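Local coordinates for protein cyclase (Streptomyces sp. R1128, PDB 3TFZ) that probably cyclises and aromatises a nascent polyketide chain in the R1128 biosynthetic pathway, using a helix-grip fold of the Bet v1-like superfamily, at residues A15-V20 against A98-A103. Numbering follows the deposited sequence.
Sequences APADLV and AFTLDA
Ala17 and Thr100 meet where the first turn of helix 17-25 rests against strand 89-100. The Ala17 methyl points at the strand, and its CB lies 3.6 Å from Thr100 OG1, a van der Waals contact. The Thr100 hydroxyl stands anti to its own carbonyl carbon (chi1 -68°). This places OG1 beside the backbone N and turns it to the Ala17 methyl, while CG2 sits anti to that N. One turn deeper, Val20 approaches Ala98 with a single branch. Its CG1 is 4.4 Å from Ala98 CB, a loose apolar touch between two buried side chains. At the outer end the Pro16 ring lies by the Ala103 carbonyl, with CB in van der Waals contact 3.5 Å from Ala103 O. Polar contact is made through water, without a direct hydrogen bond. Pro16 is the N-cap residue, and the Ala17 N just after it gives a weak hydrogen bond to a water 2.9 Å away. That water donates to Asp102 O at 2.8 Å, so it ties the helix start to the corner at Leu101 and Asp102. These two form a classic beta bulge opposite Arg105, and Asp102 OD1 forms a salt bridge with Arg105. Phe99 points away from the helix and meets Phe99 of the second subunit, ring planes at about 25°. In this helix-grip fold the contact joins short helix 17-25 to the antiparallel sheet. Thr106 of strand 105-116 touches Ala17, Val20 and Ala98, and Ala157 of the long helix 131-164 packs on Val20.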
ATOM      1  N   ALA A  15       9.352   8.070  10.743  1.00 15.33           N
ATOM      2  CA  ALA A  15      10.646   8.822  10.603  1.00 14.36           C
ATOM      3  C   ALA A  15      10.405   9.936   9.609  1.00 15.17           C
ATOM      4  O   ALA A  15       9.542   9.782   8.708  1.00 14.28           O
ATOM      5  CB  ALA A  15      11.800   7.907  10.071  1.00 13.84           C
ATOM      6  N   PRO A  16      11.218  11.047   9.665  1.00 16.01           N
ATOM      7  CA  PRO A  16      11.053  12.126   8.612  1.00 15.61           C
ATOM      8  C   PRO A  16      11.459  11.664   7.182  1.00 16.12           C
ATOM      9  O   PRO A  16      12.287  10.771   7.030  1.00 17.47           O
ATOM     10  CB  PRO A  16      12.004  13.261   9.115  1.00 16.46           C
ATOM     11  CG  PRO A  16      12.319  12.887  10.716  1.00 12.50           C
ATOM     12  CD  PRO A  16      12.349  11.343  10.579  1.00 15.40           C
ATOM     13  N   ALA A  17      10.955  12.323   6.151  1.00 16.03           N
ATOM     14  CA  ALA A  17      11.032  11.828   4.766  1.00 15.44           C
ATOM     15  C   ALA A  17      12.452  11.874   4.290  1.00 16.15           C
ATOM     16  O   ALA A  17      12.860  11.020   3.573  1.00 19.11           O
ATOM     17  CB  ALA A  17      10.056  12.616   3.864  1.00 11.44           C
ATOM     18  N   ASP A  18      13.223  12.837   4.734  1.00 19.41           N
ATOM     19  CA  ASP A  18      14.647  12.960   4.476  1.00 22.25           C
ATOM     20  C   ASP A  18      15.471  11.792   5.053  1.00 22.09           C
ATOM     21  O   ASP A  18      16.412  11.340   4.421  1.00 23.02           O
ATOM     22  CB  ASP A  18      15.199  14.356   4.962  1.00 24.19           C
ATOM     23  CG  ASP A  18      14.694  15.530   4.094  1.00 30.25           C
ATOM     24  OD1 ASP A  18      14.046  15.321   3.009  1.00 39.82           O
ATOM     25  OD2 ASP A  18      14.903  16.690   4.455  1.00 37.54           O
ATOM     26  N   LEU A  19      15.129  11.297   6.243  1.00 22.58           N
ATOM     27  CA  LEU A  19      15.841  10.165   6.751  1.00 21.73           C
ATOM     28  C   LEU A  19      15.524   8.863   5.946  1.00 20.75           C
ATOM     29  O   LEU A  19      16.415   7.980   5.657  1.00 21.62           O
ATOM     30  CB  LEU A  19      15.549  10.057   8.219  1.00 23.66           C
ATOM     31  CG  LEU A  19      16.299   8.926   8.948  1.00 24.91           C
ATOM     32  CD1 LEU A  19      17.833   9.179   8.728  1.00 28.62           C
ATOM     33  CD2 LEU A  19      15.929   9.104  10.370  1.00 24.13           C
ATOM     34  N   VAL A  20      14.270   8.741   5.536  1.00 17.62           N
ATOM     35  CA  VAL A  20      13.865   7.644   4.698  1.00 14.37           C
ATOM     36  C   VAL A  20      14.571   7.708   3.354  1.00 14.84           C
ATOM     37  O   VAL A  20      14.900   6.706   2.816  1.00 14.44           O
ATOM     38  CB  VAL A  20      12.346   7.658   4.530  1.00 13.54           C
ATOM     39  CG1 VAL A  20      11.898   6.576   3.571  1.00 10.24           C
ATOM     40  CG2 VAL A  20      11.641   7.474   5.898  1.00 11.50           C
ATOM     41  N   ALA A  98       8.512   8.309  -1.408  1.00 20.08           N
ATOM     42  CA  ALA A  98       8.437   8.683  -0.028  1.00 19.52           C
ATOM     43  C   ALA A  98       7.666   9.999   0.049  1.00 20.11           C
ATOM     44  O   ALA A  98       8.132  10.936  -0.473  1.00 26.96           O
ATOM     45  CB  ALA A  98       9.843   8.908   0.503  1.00 18.64           C
ATOM     46  N   PHE A  99       6.524  10.099   0.704  1.00 17.99           N
ATOM     47  CA  PHE A  99       5.802  11.323   0.833  1.00 14.80           C
ATOM     48  C   PHE A  99       5.885  11.815   2.298  1.00 16.66           C
ATOM     49  O   PHE A  99       5.802  11.024   3.221  1.00 16.36           O
ATOM     50  CB  PHE A  99       4.370  11.090   0.466  1.00 11.22           C
ATOM     51  CG  PHE A  99       4.166  10.593  -0.976  1.00 10.62           C
ATOM     52  CD1 PHE A  99       3.899  11.480  -1.974  1.00  7.97           C
ATOM     53  CD2 PHE A  99       4.062   9.229  -1.268  1.00  6.95           C
ATOM     54  CE1 PHE A  99       3.703  11.028  -3.250  1.00  9.97           C
ATOM     55  CE2 PHE A  99       3.843   8.807  -2.460  1.00 10.01           C
ATOM     56  CZ  PHE A  99       3.635   9.734  -3.501  1.00  9.00           C
ATOM     57  N   THR A 100       6.159  13.114   2.499  1.00 17.59           N
ATOM     58  CA  THR A 100       5.916  13.765   3.768  1.00 17.89           C
ATOM     59  C   THR A 100       4.426  13.644   4.166  1.00 20.03           C
ATOM     60  O   THR A 100       3.498  14.147   3.412  1.00 21.46           O
ATOM     61  CB  THR A 100       6.264  15.263   3.619  1.00 18.12           C
ATOM     62  OG1 THR A 100       7.684  15.350   3.453  1.00 16.88           O
ATOM     63  CG2 THR A 100       5.903  15.967   4.803  1.00 12.54           C
ATOM     64  N   LEU A 101       4.188  12.977   5.302  1.00 20.63           N
ATOM     65  CA  LEU A 101       2.873  12.874   5.887  1.00 22.45           C
ATOM     66  C   LEU A 101       2.813  13.970   6.968  1.00 26.27           C
ATOM     67  O   LEU A 101       1.932  14.853   6.961  1.00 29.13           O
ATOM     68  CB  LEU A 101       2.675  11.453   6.447  1.00 22.69           C
ATOM     69  CG  LEU A 101       1.344  11.112   7.165  1.00 24.02           C
ATOM     70  CD1 LEU A 101       0.050  11.432   6.361  1.00 21.94           C
ATOM     71  CD2 LEU A 101       1.360   9.671   7.504  1.00 25.53           C
ATOM     72  N   ASP A 102       3.769  13.973   7.887  1.00 25.69           N
ATOM     73  CA  ASP A 102       4.022  15.184   8.598  1.00 28.13           C
ATOM     74  C   ASP A 102       5.524  15.283   8.882  1.00 26.82           C
ATOM     75  O   ASP A 102       6.316  14.538   8.299  1.00 26.39           O
ATOM     76  CB  ASP A 102       3.101  15.254   9.829  1.00 30.10           C
ATOM     77  CG  ASP A 102       3.382  14.144  10.843  1.00 35.63           C
ATOM     78  OD1 ASP A 102       2.459  13.557  11.468  1.00 38.60           O
ATOM     79  OD2 ASP A 102       4.568  13.843  10.993  1.00 41.63           O
ATOM     80  N   ALA A 103       5.902  16.125   9.825  1.00 28.16           N
ATOM     81  CA  ALA A 103       7.313  16.330  10.237  1.00 29.31           C
ATOM     82  C   ALA A 103       7.993  15.038  10.739  1.00 28.46           C
ATOM     83  O   ALA A 103       9.201  14.814  10.582  1.00 30.91           O
ATOM     84  CB  ALA A 103       7.437  17.470  11.272  1.00 29.56           C
TER
HETATM   85  O   HOH W   1       8.280  13.343   6.658  1.00 19.51           O